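Local coordinates for protein pectate lyase (Erwinia chrysanthemi, PDB 1RU4) that probably cleaves pectate (polygalacturonate) chains by beta-elimination and is built as a parallel beta-helix, at residues S9-K14 and G48-L53; P81-A86 and Y116-G121; R15-A20 and A34-S39; A40-V45 and I70-S75. All coordinates share one frame; numbering follows the deposited sequence.

Contact 1: residues S9-K14 and G48-L53; sequences SGISTK and GELILL
The carbonyl oxygen of G48 is met by two groups, the hydroxyl of T13 and a water. T13 OG1 lies 2.8 Å from G48 O, with R15 O as a second acceptor within reach of the same proton. The water donates to G48 O at 2.8 Å and takes a weak bond from the K14 N-H, so the two backbones are also linked through the water. Having OG1 opposite the backbone N (chi1 -175°) turns the hydroxyl of T13 to the G48 carbonyl and leaves CG2 for L50. T13 CG2 rests on the flank of L50, 3.8 Å from L50 CB and nearly as close to L50 CD2, the two side chains crossing at about a right angle. Further back in the loop, I11 extends its terminal methyl to the same leucine, and I11 CD1 meets L50 CD1 at 4.0 Å; I11 also packs on Y83 and A85 of the next strand. Beyond T13 the extended K14 chain passes E49, with K14 CE 3.9 Å from E49 CG. The charged ends do not pair: K14 NZ stays 4.8 Å from E49 OE1, while E49 OE2 is bound by Y17 OH and the backbone N of N46. A loop laid along the outer face of the first strands in this way is an embellishment of the right-handed parallel beta-helix.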
loop_
_atom_site.group_PDB
_atom_site.type_symbol
_atom_site.label_atom_id
_atom_site.label_comp_id
_atom_site.label_asym_id
_atom_site.label_seq_id
_atom_site.Cartn_x
_atom_site.Cartn_y
_atom_site.Cartn_z
ATOM N N SER A 9 19.969 3.526 8.866
ATOM C CA SER A 9 18.879 3.946 7.993
ATOM C C SER A 9 17.876 4.912 8.637
ATOM O O SER A 9 16.665 4.769 8.462
ATOM C CB SER A 9 18.154 2.706 7.462
ATOM O OG SER A 9 19.075 1.820 6.849
ATOM N N GLY A 10 18.389 5.884 9.387
ATOM C CA GLY A 10 17.537 6.887 10.006
ATOM C C GLY A 10 17.009 6.562 11.392
ATOM O O GLY A 10 16.363 7.400 12.025
ATOM N N ILE A 11 17.306 5.362 11.877
ATOM C CA ILE A 11 16.811 4.902 13.171
ATOM C C ILE A 11 17.747 5.214 14.342
ATOM O O ILE A 11 18.954 4.994 14.258
ATOM C CB ILE A 11 16.533 3.379 13.124
ATOM C CG1 ILE A 11 15.386 3.091 12.150
ATOM C CG2 ILE A 11 16.222 2.839 14.517
ATOM C CD1 ILE A 11 15.220 1.622 11.808
ATOM N N SER A 12 17.177 5.746 15.422
ATOM C CA SER A 12 17.920 6.001 16.657
ATOM C C SER A 12 17.662 4.842 17.612
ATOM O O SER A 12 16.514 4.569 17.965
ATOM C CB SER A 12 17.462 7.310 17.308
ATOM O OG SER A 12 17.839 8.433 16.534
ATOM N N THR A 13 18.725 4.163 18.036
ATOM C CA THR A 13 18.575 3.001 18.908
ATOM C C THR A 13 19.692 2.859 19.941
ATOM O O THR A 13 20.810 3.336 19.739
ATOM C CB THR A 13 18.473 1.700 18.078
ATOM O OG1 THR A 13 18.204 0.593 18.946
ATOM C CG2 THR A 13 19.767 1.444 17.319
ATOM N N LYS A 14 19.373 2.188 21.045
ATOM C CA LYS A 14 20.325 1.976 22.133
ATOM C C LYS A 14 21.123 0.684 21.979
ATOM O O LYS A 14 22.113 0.474 22.681
ATOM C CB LYS A 14 19.593 1.957 23.478
ATOM C CG LYS A 14 18.604 0.807 23.635
ATOM C CD LYS A 14 17.912 0.846 24.991
ATOM C CE LYS A 14 16.902 -0.283 25.125
ATOM N NZ LYS A 14 16.173 -0.227 26.424
ATOM N N GLY A 48 12.772 -0.688 21.711
ATOM C CA GLY A 48 13.723 0.381 21.456
ATOM C C GLY A 48 15.012 -0.062 20.787
ATOM O O GLY A 48 15.842 0.772 20.423
ATOM N N GLU A 49 15.188 -1.372 20.639
ATOM C CA GLU A 49 16.388 -1.923 20.020
ATOM C C GLU A 49 16.165 -2.232 18.541
ATOM O O GLU A 49 15.028 -2.215 18.062
ATOM C CB GLU A 49 16.862 -3.159 20.788
ATOM C CG GLU A 49 17.174 -2.851 22.252
ATOM C CD GLU A 49 17.658 -4.049 23.048
ATOM O OE1 GLU A 49 18.270 -3.828 24.116
ATOM O OE2 GLU A 49 17.424 -5.200 22.629
ATOM N N LEU A 50 17.250 -2.525 17.832
ATOM C CA LEU A 50 17.200 -2.695 16.384
ATOM C C LEU A 50 17.851 -3.964 15.849
ATOM O O LEU A 50 19.011 -4.262 16.148
ATOM C CB LEU A 50 17.846 -1.475 15.710
ATOM C CG LEU A 50 18.292 -1.532 14.242
ATOM C CD1 LEU A 50 17.099 -1.630 13.302
ATOM C CD2 LEU A 50 19.110 -0.293 13.922
ATOM N N ILE A 51 17.093 -4.700 15.041
ATOM C CA ILE A 51 17.633 -5.840 14.312
ATOM C C ILE A 51 18.078 -5.268 12.964
ATOM O O ILE A 51 17.248 -4.932 12.110
ATOM C CB ILE A 51 16.564 -6.943 14.094
ATOM C CG1 ILE A 51 16.084 -7.485 15.444
ATOM C CG2 ILE A 51 17.137 -8.074 13.242
ATOM C CD1 ILE A 51 15.028 -8.564 15.334
ATOM N N LEU A 52 19.385 -5.085 12.813
ATOM C CA LEU A 52 19.946 -4.498 11.602
ATOM C C LEU A 52 20.345 -5.581 10.606
ATOM O O LEU A 52 21.256 -6.376 10.857
ATOM C CB LEU A 52 21.148 -3.621 11.947
ATOM C CG LEU A 52 21.696 -2.743 10.822
ATOM C CD1 LEU A 52 20.655 -1.713 10.413
ATOM C CD2 LEU A 52 22.973 -2.056 11.281
ATOM N N LEU A 53 19.648 -5.598 9.476
ATOM C CA LEU A 53 19.847 -6.607 8.447
ATOM C C LEU A 53 20.842 -6.191 7.371
ATOM O O LEU A 53 20.727 -5.114 6.786
ATOM C CB LEU A 53 18.505 -6.921 7.779
ATOM C CG LEU A 53 17.350 -7.323 8.702
ATOM C CD1 LEU A 53 16.029 -7.244 7.953
ATOM C CD2 LEU A 53 17.577 -8.724 9.246
HETATM O O HOH W 1 16.490 3.109 21.872
#

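Contact 2: residues P81-A86 and Y116-G121; sequences PIYVAA and YWYFKG
I82 and W117 lie side by side and point the same way, with the branched chain spread on the indole. I82 CB sits over the face of the six-membered ring, 4.1 Å from its centroid, and I82 CG2 comes to 3.4 Å from W117 CZ3. The same ring is met at its edge, in plane, by V84 CG2, 3.7 Å from W117 CZ3, so two branched residues enclose one corner of it from different directions. V84 runs alongside F119 as well, its CB 3.8 Å from F119 CD2 in an oblique approach. These four residues belong to the interior of the right-handed parallel beta-helix, in which strands 82-86 and 117-120 are in-register neighbours in successive coils, their axes 12° apart. Five backbone bonds join them, among them V84 N to Y118 O at 2.9 Å and K120 N to V84 O at 3.0 Å. On the other face the tyrosines differ in their first torsion: Y118 swings CG opposite its own N (chi1 -159°), whereas Y83 keeps CG beside it. The rings consequently meet obliquely, planes at 45°, with Y83 CD2 3.6 Å from Y118 CB. Y118 OH is bonded to E142 and the extended K120 reaches S9 O with its amino group, while on the inner side the indole N-H of W117 is held by K74 O. F72 presents an edge-to-face contact to both W117 and F119, and F119 meets F141 of the following coil with the ring planes nearly parallel.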
loop_
_atom_site.group_PDB
_atom_site.type_symbol
_atom_site.label_atom_id
_atom_site.label_comp_id
_atom_site.label_asym_id
_atom_site.label_seq_id
_atom_site.Cartn_x
_atom_site.Cartn_y
_atom_site.Cartn_z
ATOM N N PRO A 81 9.759 1.370 19.888
ATOM C CA PRO A 81 9.344 0.262 19.021
ATOM C C PRO A 81 10.472 -0.748 18.859
ATOM O O PRO A 81 11.624 -0.455 19.188
ATOM C CB PRO A 81 9.069 0.958 17.682
ATOM C CG PRO A 81 8.856 2.406 18.051
ATOM C CD PRO A 81 9.886 2.615 19.114
ATOM N N ILE A 82 10.133 -1.950 18.400
ATOM C CA ILE A 82 11.157 -2.923 18.035
ATOM C C ILE A 82 11.412 -2.697 16.550
ATOM O O ILE A 82 10.515 -2.873 15.721
ATOM C CB ILE A 82 10.703 -4.380 18.262
ATOM C CG1 ILE A 82 10.418 -4.621 19.746
ATOM C CG2 ILE A 82 11.786 -5.338 17.779
ATOM C CD1 ILE A 82 9.862 -5.999 20.048
ATOM N N TYR A 83 12.621 -2.251 16.231
ATOM C CA TYR A 83 12.998 -1.937 14.856
ATOM C C TYR A 83 13.597 -3.122 14.106
ATOM O O TYR A 83 14.416 -3.861 14.646
ATOM C CB TYR A 83 14.015 -0.793 14.837
ATOM C CG TYR A 83 13.539 0.521 15.415
ATOM C CD1 TYR A 83 13.863 0.886 16.722
ATOM C CD2 TYR A 83 12.828 1.432 14.633
ATOM C CE1 TYR A 83 13.497 2.133 17.234
ATOM C CE2 TYR A 83 12.458 2.679 15.134
ATOM C CZ TYR A 83 12.798 3.022 16.432
ATOM O OH TYR A 83 12.452 4.264 16.921
ATOM N N VAL A 84 13.186 -3.287 12.851
ATOM C CA VAL A 84 13.746 -4.305 11.964
ATOM C C VAL A 84 14.019 -3.570 10.655
ATOM O O VAL A 84 13.087 -3.109 9.994
ATOM C CB VAL A 84 12.748 -5.468 11.712
ATOM C CG1 VAL A 84 13.356 -6.498 10.765
ATOM C CG2 VAL A 84 12.363 -6.134 13.027
ATOM N N ALA A 85 15.292 -3.433 10.292
ATOM C CA ALA A 85 15.635 -2.644 9.113
ATOM C C ALA A 85 16.891 -3.079 8.369
ATOM O O ALA A 85 17.856 -3.553 8.970
ATOM C CB ALA A 85 15.744 -1.168 9.492
ATOM N N ALA A 86 16.862 -2.910 7.049
ATOM C CA ALA A 86 18.029 -3.166 6.215
ATOM C C ALA A 86 18.993 -1.994 6.393
ATOM O O ALA A 86 18.579 -0.833 6.381
ATOM C CB ALA A 86 17.616 -3.306 4.757
ATOM N N TYR A 116 3.690 -2.280 18.188
ATOM C CA TYR A 116 4.847 -1.391 18.117
ATOM C C TYR A 116 6.093 -1.920 17.411
ATOM O O TYR A 116 7.217 -1.731 17.884
ATOM C CB TYR A 116 5.201 -0.862 19.516
ATOM C CG TYR A 116 4.158 0.068 20.096
ATOM C CD1 TYR A 116 3.229 -0.390 21.032
ATOM C CD2 TYR A 116 4.091 1.404 19.701
ATOM C CE1 TYR A 116 2.257 0.461 21.558
ATOM C CE2 TYR A 116 3.122 2.262 20.220
ATOM C CZ TYR A 116 2.210 1.782 21.147
ATOM O OH TYR A 116 1.249 2.623 21.657
ATOM N N TRP A 117 5.887 -2.595 16.286
ATOM C CA TRP A 117 6.999 -3.010 15.436
ATOM C C TRP A 117 7.244 -1.884 14.439
ATOM O O TRP A 117 6.316 -1.161 14.076
ATOM C CB TRP A 117 6.661 -4.295 14.673
ATOM C CG TRP A 117 6.716 -5.522 15.519
ATOM C CD1 TRP A 117 5.704 -6.046 16.269
ATOM C CD2 TRP A 117 7.855 -6.363 15.737
ATOM N NE1 TRP A 117 6.142 -7.156 16.947
ATOM C CE2 TRP A 117 7.459 -7.375 16.639
ATOM C CE3 TRP A 117 9.171 -6.360 15.257
ATOM C CZ2 TRP A 117 8.335 -8.376 17.077
ATOM C CZ3 TRP A 117 10.045 -7.358 15.691
ATOM C CH2 TRP A 117 9.620 -8.352 16.593
ATOM N N TYR A 118 8.492 -1.724 14.012
ATOM C CA TYR A 118 8.818 -0.712 13.014
ATOM C C TYR A 118 9.750 -1.319 11.967
ATOM O O TYR A 118 10.943 -1.496 12.211
ATOM C CB TYR A 118 9.462 0.520 13.671
ATOM C CG TYR A 118 9.364 1.776 12.831
ATOM C CD1 TYR A 118 8.587 2.854 13.249
ATOM C CD2 TYR A 118 10.006 1.867 11.594
ATOM C CE1 TYR A 118 8.444 3.991 12.455
ATOM C CE2 TYR A 118 9.869 2.997 10.790
ATOM C CZ TYR A 118 9.082 4.053 11.226
ATOM O OH TYR A 118 8.907 5.158 10.423
ATOM N N PHE A 119 9.179 -1.662 10.814
ATOM C CA PHE A 119 9.928 -2.261 9.708
ATOM C C PHE A 119 10.348 -1.198 8.698
ATOM O O PHE A 119 9.557 -0.320 8.360
ATOM C CB PHE A 119 9.063 -3.298 8.979
ATOM C CG PHE A 119 8.672 -4.482 9.818
ATOM C CD1 PHE A 119 7.504 -4.460 10.572
ATOM C CD2 PHE A 119 9.453 -5.637 9.825
ATOM C CE1 PHE A 119 7.112 -5.569 11.320
ATOM C CE2 PHE A 119 9.071 -6.751 10.569
ATOM C CZ PHE A 119 7.899 -6.716 11.317
ATOM N N LYS A 120 11.576 -1.295 8.195
ATOM C CA LYS A 120 12.057 -0.356 7.182
ATOM C C LYS A 120 13.014 -1.022 6.197
ATOM O O LYS A 120 13.987 -1.659 6.598
ATOM C CB LYS A 120 12.729 0.857 7.841
ATOM C CG LYS A 120 13.086 1.971 6.866
ATOM C CD LYS A 120 13.599 3.212 7.582
ATOM C CE LYS A 120 13.886 4.328 6.588
ATOM N NZ LYS A 120 14.343 5.586 7.256
ATOM N N GLY A 121 12.709 -0.902 4.907
ATOM C CA GLY A 121 13.571 -1.458 3.873
ATOM C C GLY A 121 13.525 -2.968 3.733
ATOM O O GLY A 121 14.472 -3.580 3.233
#

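Contact 3: residues R15-A20 and A34-S39; sequences RIYYVA and APMSFS
M36 binds strand 16-19 through its backbone and its side chain together. Its N-H points at Y18 O in the carbonyl plane, 3.0 Å between M36 N and Y18 O and 164° at the hydrogen. In return M36 O receives a CA-H contact from V19, with V19 CA 3.4 Å away; this makes a single bridge between chain directions about 91° apart. M36 places CG between its backbone N and carbonyl (chi1 66°), the crowded position, which carries the thioether past V19 CG2 toward Y17. There M36 SD stands 4.0 Å from Y17 CD2, a Met-aromatic contact with the sulfur approaching the ring obliquely. Flanking this centre, A20 CB presses on the P35 ring, 3.5 Å from P35 CB, and V19 CG1 lies 4.2 Å from F38 CB. The turn delivers the chain into helix 38-44, which lies across the N-terminal end of the parallel beta-helix, as a capping helix does in other pectate lyases of this fold. S37 occupies the N-cap position: its OG is hydrogen-bonded to A40 N and paired with S39 OG at 3.1 Å. One residue on, F38 N gives its proton to a water that donates to A20 O, so the start of the helix is tied to the end of the strand. A second shell fixes the partners: I51, L53 and A41 pack against V19, and F38 meets F94 edge-to-face.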
loop_
_atom_site.group_PDB
_atom_site.type_symbol
_atom_site.label_atom_id
_atom_site.label_comp_id
_atom_site.label_asym_id
_atom_site.label_seq_id
_atom_site.Cartn_x
_atom_site.Cartn_y
_atom_site.Cartn_z
ATOM N N ARG A 15 20.696 -0.176 21.058
ATOM C CA ARG A 15 21.341 -1.469 20.861
ATOM C C ARG A 15 21.079 -2.017 19.463
ATOM O O ARG A 15 19.937 -2.055 19.003
ATOM C CB ARG A 15 20.836 -2.459 21.917
ATOM C CG ARG A 15 21.272 -3.906 21.723
ATOM C CD ARG A 15 22.751 -4.108 21.972
ATOM N NE ARG A 15 23.111 -5.520 21.876
ATOM C CZ ARG A 15 24.222 -6.051 22.376
ATOM N NH1 ARG A 15 25.101 -5.289 23.017
ATOM N NH2 ARG A 15 24.449 -7.351 22.245
ATOM N N ILE A 16 22.147 -2.448 18.799
ATOM C CA ILE A 16 22.056 -3.009 17.458
ATOM C C ILE A 16 22.426 -4.488 17.447
ATOM O O ILE A 16 23.456 -4.887 17.996
ATOM C CB ILE A 16 23.003 -2.278 16.474
ATOM C CG1 ILE A 16 22.693 -0.780 16.452
ATOM C CG2 ILE A 16 22.882 -2.881 15.073
ATOM C CD1 ILE A 16 23.649 0.032 15.604
ATOM N N TYR A 17 21.566 -5.297 16.838
ATOM C CA TYR A 17 21.850 -6.713 16.625
ATOM C C TYR A 17 22.136 -6.887 15.140
ATOM O O TYR A 17 21.237 -6.751 14.306
ATOM C CB TYR A 17 20.651 -7.578 17.022
ATOM C CG TYR A 17 20.283 -7.488 18.481
ATOM C CD1 TYR A 17 19.292 -6.610 18.914
ATOM C CD2 TYR A 17 20.938 -8.267 19.434
ATOM C CE1 TYR A 17 18.961 -6.506 20.260
ATOM C CE2 TYR A 17 20.618 -8.171 20.785
ATOM C CZ TYR A 17 19.632 -7.289 21.191
ATOM O OH TYR A 17 19.325 -7.179 22.528
ATOM N N TYR A 18 23.398 -7.147 14.808
ATOM C CA TYR A 18 23.804 -7.332 13.419
ATOM C C TYR A 18 23.435 -8.718 12.905
ATOM O O TYR A 18 23.855 -9.739 13.463
ATOM C CB TYR A 18 25.304 -7.092 13.263
ATOM C CG TYR A 18 25.728 -5.652 13.447
ATOM C CD1 TYR A 18 25.893 -5.107 14.721
ATOM C CD2 TYR A 18 26.003 -4.844 12.344
ATOM C CE1 TYR A 18 26.326 -3.791 14.891
ATOM C CE2 TYR A 18 26.435 -3.532 12.501
ATOM C CZ TYR A 18 26.596 -3.013 13.773
ATOM O OH TYR A 18 27.037 -1.720 13.924
ATOM N N VAL A 19 22.654 -8.738 11.830
ATOM C CA VAL A 19 22.148 -9.969 11.238
ATOM C C VAL A 19 22.510 -10.049 9.755
ATOM O O VAL A 19 22.584 -9.030 9.069
ATOM C CB VAL A 19 20.603 -10.044 11.408
ATOM C CG1 VAL A 19 20.012 -11.202 10.606
ATOM C CG2 VAL A 19 20.251 -10.199 12.879
ATOM N N ALA A 20 22.762 -11.267 9.281
ATOM C CA ALA A 20 23.060 -11.514 7.874
ATOM C C ALA A 20 22.459 -12.863 7.484
ATOM O O ALA A 20 22.128 -13.669 8.353
ATOM C CB ALA A 20 24.567 -11.516 7.642
ATOM N N ALA A 34 30.592 -10.579 12.591
ATOM C CA ALA A 34 30.111 -11.617 13.500
ATOM C C ALA A 34 28.580 -11.567 13.540
ATOM O O ALA A 34 27.980 -11.421 14.607
ATOM C CB ALA A 34 30.688 -11.399 14.895
ATOM N N PRO A 35 27.927 -11.728 12.374
ATOM C CA PRO A 35 26.464 -11.691 12.279
ATOM C C PRO A 35 25.741 -12.889 12.882
ATOM O O PRO A 35 26.163 -14.034 12.717
ATOM C CB PRO A 35 26.233 -11.610 10.775
ATOM C CG PRO A 35 27.335 -12.466 10.237
ATOM C CD PRO A 35 28.525 -12.010 11.054
ATOM N N MET A 36 24.645 -12.612 13.581
ATOM C CA MET A 36 23.809 -13.664 14.143
ATOM C C MET A 36 22.656 -13.937 13.177
ATOM O O MET A 36 22.458 -13.193 12.210
ATOM C CB MET A 36 23.287 -13.251 15.526
ATOM C CG MET A 36 22.327 -12.069 15.528
ATOM S SD MET A 36 22.253 -11.221 17.129
ATOM C CE MET A 36 21.546 -12.464 18.159
ATOM N N SER A 37 21.923 -15.022 13.410
ATOM C CA SER A 37 20.787 -15.364 12.558
ATOM C C SER A 37 19.595 -14.471 12.883
ATOM O O SER A 37 19.538 -13.862 13.955
ATOM C CB SER A 37 20.396 -16.832 12.744
ATOM O OG SER A 37 19.911 -17.072 14.053
ATOM N N PHE A 38 18.639 -14.402 11.960
ATOM C CA PHE A 38 17.442 -13.598 12.178
ATOM C C PHE A 38 16.665 -14.106 13.388
ATOM O O PHE A 38 16.197 -13.314 14.203
ATOM C CB PHE A 38 16.544 -13.600 10.935
ATOM C CG PHE A 38 15.353 -12.682 11.046
ATOM C CD1 PHE A 38 15.526 -11.302 11.110
ATOM C CD2 PHE A 38 14.062 -13.197 11.104
ATOM C CE1 PHE A 38 14.430 -10.447 11.231
ATOM C CE2 PHE A 38 12.959 -12.349 11.225
ATOM C CZ PHE A 38 13.145 -10.971 11.289
ATOM N N SER A 39 16.553 -15.429 13.511
ATOM C CA SER A 39 15.841 -16.037 14.632
ATOM C C SER A 39 16.491 -15.722 15.982
ATOM O O SER A 39 15.795 -15.462 16.963
ATOM C CB SER A 39 15.717 -17.552 14.441
ATOM O OG SER A 39 16.986 -18.171 14.331
HETATM O O HOH W 2 19.579 -14.943 9.168
#

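Contact 4: residues A40-V45 and I70-S75; sequences AAMAAV and ITFNKS
I70, at the start of strand 70-72, meets M42 only at the periphery, where I70 CG2 lies 4.4 Å from the methyl M42 CE. M42 CE also comes to 3.9 Å from T71 O. F72 receives the methyl directly: M42 CE sits over one face of the ring, 3.5 Å from F72 CD2, and M42 SD follows obliquely, 4.6 Å from the ring centroid, in a Met-aromatic contact. Bends at chi2 and chi3 (both -78°) curl the M42 chain so that sulfur and methyl arrive together. Past the strand, K74 sends its chain back across to the C-terminal end of helix 38-44. A bend at chi3 (66°) sets NZ among the carbonyls there: V45 O at 2.7 Å from K74 NZ, M42 O at 3.0 Å, and A43 O in a weaker bond. A water near A44 O is a further, weak partner of the amino group. A positive charge among carbonyls where a helix ends probably gains from the helix dipole. The helix, its axis 18° from that of strand 70-72, is fastened through M42 and K74 to the outermost strand of its sheet, an arrangement fitting the helical cap on the N-terminal end of a parallel beta-helix.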
loop_
_atom_site.group_PDB
_atom_site.type_symbol
_atom_site.label_atom_id
_atom_site.label_comp_id
_atom_site.label_asym_id
_atom_site.label_seq_id
_atom_site.Cartn_x
_atom_site.Cartn_y
_atom_site.Cartn_z
ATOM N N ALA A 40 17.823 -15.730 16.024
ATOM C CA ALA A 40 18.550 -15.422 17.256
ATOM C C ALA A 40 18.312 -13.972 17.673
ATOM O O ALA A 40 18.096 -13.683 18.852
ATOM C CB ALA A 40 20.040 -15.686 17.073
ATOM N N ALA A 41 18.328 -13.069 16.696
ATOM C CA ALA A 41 18.084 -11.652 16.960
ATOM C C ALA A 41 16.661 -11.431 17.460
ATOM O O ALA A 41 16.434 -10.656 18.390
ATOM C CB ALA A 41 18.339 -10.834 15.709
ATOM N N MET A 42 15.704 -12.120 16.842
ATOM C CA MET A 42 14.304 -12.044 17.249
ATOM C C MET A 42 14.106 -12.475 18.703
ATOM O O MET A 42 13.295 -11.896 19.426
ATOM C CB MET A 42 13.449 -12.918 16.333
ATOM C CG MET A 42 13.215 -12.330 14.954
ATOM S SD MET A 42 11.957 -11.050 14.982
ATOM C CE MET A 42 10.483 -12.088 15.034
ATOM N N ALA A 43 14.857 -13.488 19.125
ATOM C CA ALA A 43 14.768 -13.983 20.493
ATOM C C ALA A 43 15.315 -12.979 21.508
ATOM O O ALA A 43 14.753 -12.814 22.589
ATOM C CB ALA A 43 15.502 -15.310 20.618
ATOM N N ALA A 44 16.383 -12.279 21.131
ATOM C CA ALA A 44 17.060 -11.346 22.030
ATOM C C ALA A 44 16.506 -9.922 22.082
ATOM O O ALA A 44 16.528 -9.284 23.136
ATOM C CB ALA A 44 18.546 -11.307 21.700
ATOM N N VAL A 45 16.011 -9.426 20.952
ATOM C CA VAL A 45 15.591 -8.029 20.835
ATOM C C VAL A 45 14.539 -7.551 21.844
ATOM O O VAL A 45 13.590 -8.267 22.164
ATOM C CB VAL A 45 15.126 -7.708 19.391
ATOM C CG1 VAL A 45 13.790 -8.378 19.090
ATOM C CG2 VAL A 45 15.069 -6.206 19.168
ATOM N N ILE A 70 6.820 -16.648 9.672
ATOM C CA ILE A 70 7.574 -16.092 10.792
ATOM C C ILE A 70 6.583 -15.246 11.588
ATOM O O ILE A 70 5.971 -14.321 11.045
ATOM C CB ILE A 70 8.749 -15.199 10.334
ATOM C CG1 ILE A 70 9.766 -16.026 9.545
ATOM C CG2 ILE A 70 9.427 -14.561 11.552
ATOM C CD1 ILE A 70 10.926 -15.208 8.995
ATOM N N THR A 71 6.400 -15.588 12.860
ATOM C CA THR A 71 5.468 -14.870 13.723
ATOM C C THR A 71 6.163 -13.803 14.566
ATOM O O THR A 71 7.168 -14.068 15.227
ATOM C CB THR A 71 4.705 -15.836 14.659
ATOM O OG1 THR A 71 3.901 -16.727 13.876
ATOM C CG2 THR A 71 3.802 -15.065 15.620
ATOM N N PHE A 72 5.616 -12.592 14.521
ATOM C CA PHE A 72 6.113 -11.473 15.313
ATOM C C PHE A 72 5.121 -11.237 16.450
ATOM O O PHE A 72 4.185 -10.446 16.319
ATOM C CB PHE A 72 6.241 -10.220 14.436
ATOM C CG PHE A 72 7.254 -10.354 13.331
ATOM C CD1 PHE A 72 6.971 -11.108 12.195
ATOM C CD2 PHE A 72 8.499 -9.740 13.432
ATOM C CE1 PHE A 72 7.916 -11.250 11.180
ATOM C CE2 PHE A 72 9.451 -9.877 12.421
ATOM C CZ PHE A 72 9.157 -10.634 11.293
ATOM N N ASN A 73 5.310 -11.956 17.556
ATOM C CA ASN A 73 4.382 -11.871 18.682
ATOM C C ASN A 73 4.860 -10.991 19.830
ATOM O O ASN A 73 4.060 -10.575 20.668
ATOM C CB ASN A 73 4.029 -13.268 19.199
ATOM C CG ASN A 73 5.218 -13.988 19.792
ATOM O OD1 ASN A 73 6.271 -14.091 19.165
ATOM N ND2 ASN A 73 5.056 -14.487 21.015
ATOM N N LYS A 74 6.163 -10.730 19.886
ATOM C CA LYS A 74 6.708 -9.825 20.896
ATOM C C LYS A 74 6.227 -8.407 20.595
ATOM O O LYS A 74 5.784 -8.119 19.481
ATOM C CB LYS A 74 8.237 -9.892 20.907
ATOM C CG LYS A 74 8.770 -11.220 21.418
ATOM C CD LYS A 74 10.275 -11.356 21.244
ATOM C CE LYS A 74 11.049 -10.381 22.107
ATOM N NZ LYS A 74 12.499 -10.722 22.095
ATOM N N SER A 75 6.274 -7.536 21.596
ATOM C CA SER A 75 5.808 -6.166 21.414
ATOM C C SER A 75 6.816 -5.114 21.849
ATOM O O SER A 75 7.566 -5.308 22.810
ATOM C CB SER A 75 4.498 -5.931 22.174
ATOM O OG SER A 75 3.427 -6.681 21.627
HETATM O O HOH W 3 14.138 -10.339 24.925
#

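All four contacts belong to the N-terminal end of the beta-helix, their centres 7 to 14 Å apart. Contact 3 opens and closes within the span of contact 1, and contact 1 alternates with contact 4 along the chain; contact 2 follows after the others have closed. Strands 16-19, 50-53 and 82-86, with 117-120 beyond them, run side by side, joining contacts 3, 1 and 2 in that order, whereas helix 38-44 is common to contacts 3 and 4. Contact 1 dresses the outside of these strands; contacts 3 and 4 secure the helix over the end of the stack, and contact 2 is one step of the coil-on-coil stacking that continues through the protein.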